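Local coordinates for LysR family transcriptional regulator (Vibrio vulnificus, PDB 5FHK), which probably acts as a sequence-specific DNA-binding transcription factor that controls virulence genes, represented here by its regulatory domain alone, at residues A[68-73]-A[179-184]; A[110-115]-A[122-127]. All blocks are in the same frame, centred on the assembly; numbering follows the deposited sequence.

Contact 1 of 2, residues A[68-73]-A[179-184]; sequences LIARKI and DIYMLY
Tyr184 lays one ring face over Ile69. CB of Ile69 sits 4.1 Å from the ring centroid, 19° off the ring normal, which makes a CH-pi contact. The end of the isoleucine reaches the rim of the ring, with its CD1 3.5 Å from Tyr184 CE2. Tyr184 CG lies between the backbone N and the carbonyl carbon (chi1 55°), and this swings the ring back over the neighbouring strand. The two residues are an antiparallel hydrogen-bonded pair, and Ile69 N donates to Tyr184 O at 2.8 Å.

Met182 is next on the same face, paired with Arg71. Met182 N donates to Arg71 O at 2.7 Å. The two side chains run side by side and point the same way, with Met182 CE 4.0 Å from Arg71 CD. A water accepts from Arg71 NE and makes a weak contact with Tyr184 OH.

On the other face Ala70 CB packs on Leu183 CD2 at 3.7 Å. Helix 192-204 covers the Tyr184 and Met182 face through Ile198, Val201 and Ile202. Strand 178-185 is a middle strand of the mixed sheet in one lobe of this LysR domain's periplasmic-binding-protein fold: strand 68-82 flanks it here, and strand 56-60 pairs with it too.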
loop_
_atom_site.group_PDB
_atom_site.type_symbol
_atom_site.label_atom_id
_atom_site.label_comp_id
_atom_site.label_asym_id
_atom_site.label_seq_id
_atom_site.Cartn_x
_atom_site.Cartn_y
_atom_site.Cartn_z
ATOM N N LEU A 68 22.699 -18.155 2.520
ATOM C CA LEU A 68 21.947 -17.177 3.293
ATOM C C LEU A 68 21.697 -17.698 4.699
ATOM O O LEU A 68 21.383 -18.878 4.888
ATOM C CB LEU A 68 20.603 -16.873 2.620
ATOM C CG LEU A 68 20.563 -16.198 1.242
ATOM C CD1 LEU A 68 19.278 -15.422 1.072
ATOM C CD2 LEU A 68 21.759 -15.283 1.016
ATOM N N ILE A 69 21.833 -16.826 5.688
ATOM C CA ILE A 69 21.342 -17.102 7.031
ATOM C C ILE A 69 19.899 -16.625 7.131
ATOM O O ILE A 69 19.570 -15.504 6.725
ATOM C CB ILE A 69 22.220 -16.417 8.092
ATOM C CG1 ILE A 69 23.680 -16.747 7.835
ATOM C CG2 ILE A 69 21.818 -16.847 9.477
ATOM C CD1 ILE A 69 24.498 -15.534 7.634
ATOM N N ALA A 70 19.039 -17.468 7.692
ATOM C CA ALA A 70 17.608 -17.208 7.762
ATOM C C ALA A 70 17.187 -17.226 9.220
ATOM O O ALA A 70 17.448 -18.199 9.936
ATOM C CB ALA A 70 16.823 -18.243 6.956
ATOM N N ARG A 71 16.547 -16.143 9.657
ATOM C CA ARG A 71 16.071 -16.012 11.023
ATOM C C ARG A 71 14.579 -15.708 11.015
ATOM O O ARG A 71 14.139 -14.759 10.359
ATOM C CB ARG A 71 16.836 -14.910 11.757
ATOM C CG ARG A 71 16.405 -14.691 13.194
ATOM C CD ARG A 71 17.443 -13.833 13.952
ATOM N NE ARG A 71 18.415 -14.651 14.683
ATOM C CZ ARG A 71 18.442 -14.758 16.006
ATOM N NH1 ARG A 71 17.568 -14.088 16.752
ATOM N NH2 ARG A 71 19.352 -15.528 16.584
ATOM N N LYS A 72 13.814 -16.498 11.753
ATOM C CA LYS A 72 12.381 -16.269 11.894
ATOM C C LYS A 72 12.159 -15.092 12.835
ATOM O O LYS A 72 12.578 -15.139 13.996
ATOM C CB LYS A 72 11.699 -17.527 12.426
ATOM C CG LYS A 72 10.201 -17.361 12.670
ATOM C CD LYS A 72 9.588 -18.553 13.416
ATOM C CE LYS A 72 8.148 -18.243 13.833
ATOM N NZ LYS A 72 7.563 -19.181 14.851
ATOM N N ILE A 73 11.539 -14.024 12.339
ATOM C CA ILE A 73 11.273 -12.856 13.173
ATOM C C ILE A 73 9.785 -12.650 13.410
ATOM O O ILE A 73 9.391 -11.655 14.031
ATOM C CB ILE A 73 11.918 -11.578 12.602
ATOM C CG1 ILE A 73 11.328 -11.213 11.241
ATOM C CG2 ILE A 73 13.436 -11.716 12.537
ATOM C CD1 ILE A 73 11.727 -9.815 10.792
ATOM N N ASP A 179 5.439 -17.878 7.982
ATOM C CA ASP A 179 6.428 -17.202 8.804
ATOM C C ASP A 179 7.096 -16.082 8.025
ATOM O O ASP A 179 7.080 -16.041 6.792
ATOM C CB ASP A 179 7.469 -18.193 9.304
ATOM C CG ASP A 179 6.887 -19.185 10.280
ATOM O OD1 ASP A 179 5.825 -18.873 10.869
ATOM O OD2 ASP A 179 7.489 -20.264 10.461
ATOM N N ILE A 180 7.671 -15.146 8.764
ATOM C CA ILE A 180 8.448 -14.078 8.172
ATOM C C ILE A 180 9.896 -14.289 8.582
ATOM O O ILE A 180 10.199 -14.495 9.761
ATOM C CB ILE A 180 7.926 -12.694 8.586
ATOM C CG1 ILE A 180 6.509 -12.466 8.022
ATOM C CG2 ILE A 180 8.833 -11.629 8.042
ATOM C CD1 ILE A 180 5.413 -13.017 8.890
ATOM N N TYR A 181 10.783 -14.267 7.610
ATOM C CA TYR A 181 12.182 -14.507 7.881
ATOM C C TYR A 181 12.970 -13.256 7.566
ATOM O O TYR A 181 12.525 -12.388 6.807
ATOM C CB TYR A 181 12.725 -15.673 7.061
ATOM C CG TYR A 181 12.167 -17.009 7.463
ATOM C CD1 TYR A 181 10.930 -17.420 7.004
ATOM C CD2 TYR A 181 12.880 -17.863 8.301
ATOM C CE1 TYR A 181 10.415 -18.628 7.366
ATOM C CE2 TYR A 181 12.365 -19.089 8.671
ATOM C CZ TYR A 181 11.134 -19.465 8.197
ATOM O OH TYR A 181 10.588 -20.683 8.544
ATOM N N MET A 182 14.142 -13.167 8.187
ATOM C CA MET A 182 15.152 -12.194 7.811
ATOM C C MET A 182 16.304 -12.978 7.198
ATOM O O MET A 182 16.854 -13.882 7.843
ATOM C CB MET A 182 15.611 -11.358 9.008
ATOM C CG MET A 182 16.813 -10.477 8.716
ATOM S SD MET A 182 17.304 -9.463 10.130
ATOM C CE MET A 182 17.591 -10.735 11.351
ATOM N N LEU A 183 16.645 -12.647 5.955
ATOM C CA LEU A 183 17.706 -13.318 5.207
ATOM C C LEU A 183 18.871 -12.369 4.974
ATOM O O LEU A 183 18.661 -11.173 4.758
ATOM C CB LEU A 183 17.201 -13.807 3.848
ATOM C CG LEU A 183 15.847 -14.490 3.672
ATOM C CD1 LEU A 183 15.796 -15.090 2.246
ATOM C CD2 LEU A 183 15.685 -15.593 4.686
ATOM N N TYR A 184 20.095 -12.906 5.015
ATOM C CA TYR A 184 21.283 -12.139 4.651
ATOM C C TYR A 184 22.447 -13.075 4.337
ATOM O O TYR A 184 22.536 -14.191 4.862
ATOM C CB TYR A 184 21.699 -11.149 5.748
ATOM C CG TYR A 184 21.918 -11.758 7.114
ATOM C CD1 TYR A 184 20.841 -12.079 7.925
ATOM C CD2 TYR A 184 23.193 -11.975 7.612
ATOM C CE1 TYR A 184 21.020 -12.614 9.191
ATOM C CE2 TYR A 184 23.380 -12.518 8.891
ATOM C CZ TYR A 184 22.273 -12.836 9.663
ATOM O OH TYR A 184 22.397 -13.369 10.924
HETATM O O HOH W 1 20.386 -14.716 13.228
#

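Contact 2 of 2, residues A[110-115]-A[122-127]; sequences LLKWTL and TVVNVD
Trp113 and Asn125 meet at their CB atoms, 3.9 Å apart, on the packed face of a beta hairpin. They form an antiparallel hydrogen-bonded pair. Asn125 N donates to Trp113 O at 2.8 Å, and the return bond from Trp113 N to Asn125 O is longer at 3.2 Å but nearly straight (173°). Leu115 and Val123 form the second such pair and share this buried face. Leu115 N to Val123 O and Val123 N to Leu115 O are both 2.9 Å.

The amide of Asn125 turns toward Asp127. Its CG stands anti to the backbone N (chi1 -173°), out on the packed face, and OD1 accepts from Asp127 N in an Asx turn. That donor lies well above the amide carbonyl plane. OD1 also takes a hydrogen bond from Lys106 NZ, and ND2 makes a weak bond to Asp127 OD2. Lys106 forms a cation-pi contact with Trp113 as well, so one lysine serves both members of the pair.

The opposite face is looser. It carries Thr114 and Val124. Thr114 CG2 and Val124 CG2 come no closer than 4.4 Å. Lys112 CG reaches Val124 CG1 at 4.0 Å. The lysine chain then bends, and Lys112 NZ bonds Thr114 OG1 at 2.6 Å, two residues on. Lys112 and Val124 are exposed.

Leu80 of strand 68-82 touches Trp113 and Leu115. Ile149 and Leu151 of strand 149-153 also pack on the indole, and Leu104 of strand 104-107 touches both Trp113 and Asn125. The hairpin thus lies over the mixed sheet, and strand 113-117 continues its own small sheet by pairing with strand 173-174.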
loop_
_atom_site.group_PDB
_atom_site.type_symbol
_atom_site.label_atom_id
_atom_site.label_comp_id
_atom_site.label_asym_id
_atom_site.label_seq_id
_atom_site.Cartn_x
_atom_site.Cartn_y
_atom_site.Cartn_z
ATOM N N LEU A 110 -3.514 -13.692 -1.651
ATOM C CA LEU A 110 -4.586 -14.525 -1.127
ATOM C C LEU A 110 -5.780 -14.527 -2.077
ATOM O O LEU A 110 -6.935 -14.365 -1.661
ATOM C CB LEU A 110 -5.004 -14.055 0.265
ATOM C CG LEU A 110 -3.913 -13.911 1.334
ATOM C CD1 LEU A 110 -4.536 -13.507 2.675
ATOM C CD2 LEU A 110 -3.099 -15.219 1.486
ATOM N N LEU A 111 -5.511 -14.656 -3.380
ATOM C CA LEU A 111 -6.583 -14.922 -4.333
ATOM C C LEU A 111 -7.095 -16.349 -4.218
ATOM O O LEU A 111 -8.226 -16.630 -4.634
ATOM C CB LEU A 111 -6.113 -14.664 -5.763
ATOM C CG LEU A 111 -5.968 -13.207 -6.220
ATOM C CD1 LEU A 111 -6.190 -13.091 -7.750
ATOM C CD2 LEU A 111 -6.908 -12.293 -5.448
ATOM N N LYS A 112 -6.284 -17.245 -3.667
ATOM C CA LYS A 112 -6.659 -18.630 -3.411
ATOM C C LYS A 112 -6.812 -18.798 -1.905
ATOM O O LYS A 112 -5.909 -18.431 -1.143
ATOM C CB LYS A 112 -5.601 -19.585 -3.970
ATOM C CG LYS A 112 -5.925 -21.085 -3.865
ATOM C CD LYS A 112 -4.773 -21.898 -4.450
ATOM C CE LYS A 112 -4.180 -22.846 -3.420
ATOM N NZ LYS A 112 -3.660 -22.073 -2.235
ATOM N N TRP A 113 -7.960 -19.300 -1.474
ATOM C CA TRP A 113 -8.240 -19.464 -0.051
ATOM C C TRP A 113 -8.127 -20.949 0.267
ATOM O O TRP A 113 -8.991 -21.738 -0.126
ATOM C CB TRP A 113 -9.626 -18.944 0.328
ATOM C CG TRP A 113 -9.854 -17.484 0.197
ATOM C CD1 TRP A 113 -8.988 -16.539 -0.299
ATOM C CD2 TRP A 113 -11.044 -16.783 0.564
ATOM N NE1 TRP A 113 -9.573 -15.302 -0.261
ATOM C CE2 TRP A 113 -10.830 -15.422 0.280
ATOM C CE3 TRP A 113 -12.270 -17.178 1.130
ATOM C CZ2 TRP A 113 -11.797 -14.448 0.530
ATOM C CZ3 TRP A 113 -13.238 -16.204 1.371
ATOM C CH2 TRP A 113 -12.998 -14.857 1.059
ATOM N N THR A 114 -7.072 -21.324 0.979
ATOM C CA THR A 114 -6.850 -22.699 1.425
ATOM C C THR A 114 -7.128 -22.750 2.917
ATOM O O THR A 114 -6.324 -22.271 3.720
ATOM C CB THR A 114 -5.430 -23.140 1.111
ATOM O OG1 THR A 114 -5.160 -22.863 -0.266
ATOM C CG2 THR A 114 -5.257 -24.630 1.406
ATOM N N LEU A 115 -8.262 -23.341 3.287
ATOM C CA LEU A 115 -8.792 -23.253 4.638
ATOM C C LEU A 115 -8.812 -24.616 5.304
ATOM O O LEU A 115 -9.369 -25.571 4.752
ATOM C CB LEU A 115 -10.204 -22.667 4.613
ATOM C CG LEU A 115 -10.202 -21.241 4.059
ATOM C CD1 LEU A 115 -11.598 -20.684 4.093
ATOM C CD2 LEU A 115 -9.266 -20.341 4.882
ATOM N N THR A 122 -9.769 -29.801 4.664
ATOM C CA THR A 122 -9.202 -28.726 3.854
ATOM C C THR A 122 -10.165 -28.381 2.728
ATOM O O THR A 122 -10.551 -29.254 1.944
ATOM C CB THR A 122 -7.840 -29.129 3.283
ATOM O OG1 THR A 122 -6.836 -28.976 4.293
ATOM C CG2 THR A 122 -7.475 -28.287 2.055
ATOM N N VAL A 123 -10.529 -27.108 2.637
ATOM C CA VAL A 123 -11.388 -26.603 1.578
ATOM C C VAL A 123 -10.628 -25.513 0.829
ATOM O O VAL A 123 -10.025 -24.634 1.456
ATOM C CB VAL A 123 -12.715 -26.078 2.156
ATOM C CG1 VAL A 123 -13.404 -25.144 1.169
ATOM C CG2 VAL A 123 -13.626 -27.251 2.525
ATOM N N VAL A 124 -10.652 -25.569 -0.508
ATOM C CA VAL A 124 -10.004 -24.578 -1.367
ATOM C C VAL A 124 -11.087 -23.758 -2.056
ATOM O O VAL A 124 -12.008 -24.324 -2.656
ATOM C CB VAL A 124 -9.078 -25.247 -2.401
ATOM C CG1 VAL A 124 -8.399 -24.192 -3.263
ATOM C CG2 VAL A 124 -8.030 -26.087 -1.689
ATOM N N ASN A 125 -10.996 -22.427 -1.964
ATOM C CA ASN A 125 -11.947 -21.545 -2.637
ATOM C C ASN A 125 -11.256 -20.762 -3.744
ATOM O O ASN A 125 -10.335 -19.977 -3.482
ATOM C CB ASN A 125 -12.616 -20.578 -1.669
ATOM C CG ASN A 125 -13.715 -19.778 -2.334
ATOM O OD1 ASN A 125 -13.435 -18.860 -3.123
ATOM N ND2 ASN A 125 -14.971 -20.111 -2.028
ATOM N N VAL A 126 -11.745 -20.942 -4.966
ATOM C CA VAL A 126 -11.200 -20.328 -6.163
ATOM C C VAL A 126 -12.220 -19.427 -6.851
ATOM O O VAL A 126 -11.981 -18.971 -7.971
ATOM C CB VAL A 126 -10.669 -21.402 -7.136
ATOM C CG1 VAL A 126 -9.574 -22.225 -6.482
ATOM C CG2 VAL A 126 -11.795 -22.300 -7.587
ATOM N N ASP A 127 -13.363 -19.173 -6.209
ATOM C CA ASP A 127 -14.385 -18.316 -6.797
ATOM C C ASP A 127 -13.844 -16.911 -7.025
ATOM O O ASP A 127 -13.026 -16.405 -6.258
ATOM C CB ASP A 127 -15.609 -18.216 -5.884
ATOM C CG ASP A 127 -16.058 -19.550 -5.343
ATOM O OD1 ASP A 127 -15.611 -20.600 -5.846
ATOM O OD2 ASP A 127 -16.863 -19.539 -4.393
#

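Overall arrangement
Both contacts belong to the LysR substrate-binding domain, which has the two-lobed build of periplasmic binding proteins. They lie in different lobes. Their centres are 27 Å apart, and their nearest atoms are about 11 Å apart, so they do not touch. Contact 1 joins strands far apart in sequence, and the whole of contact 2 falls in the chain between them. Contact 2 is a local hairpin. Strand 68-82 links the two: its N-terminal part forms contact 1, and farther along Asp78 and Leu80 touch the 110-115 segment. Neither contact includes a ligand, and both are structural packing within one chain. In this family effectors usually bind in the cleft between the lobes.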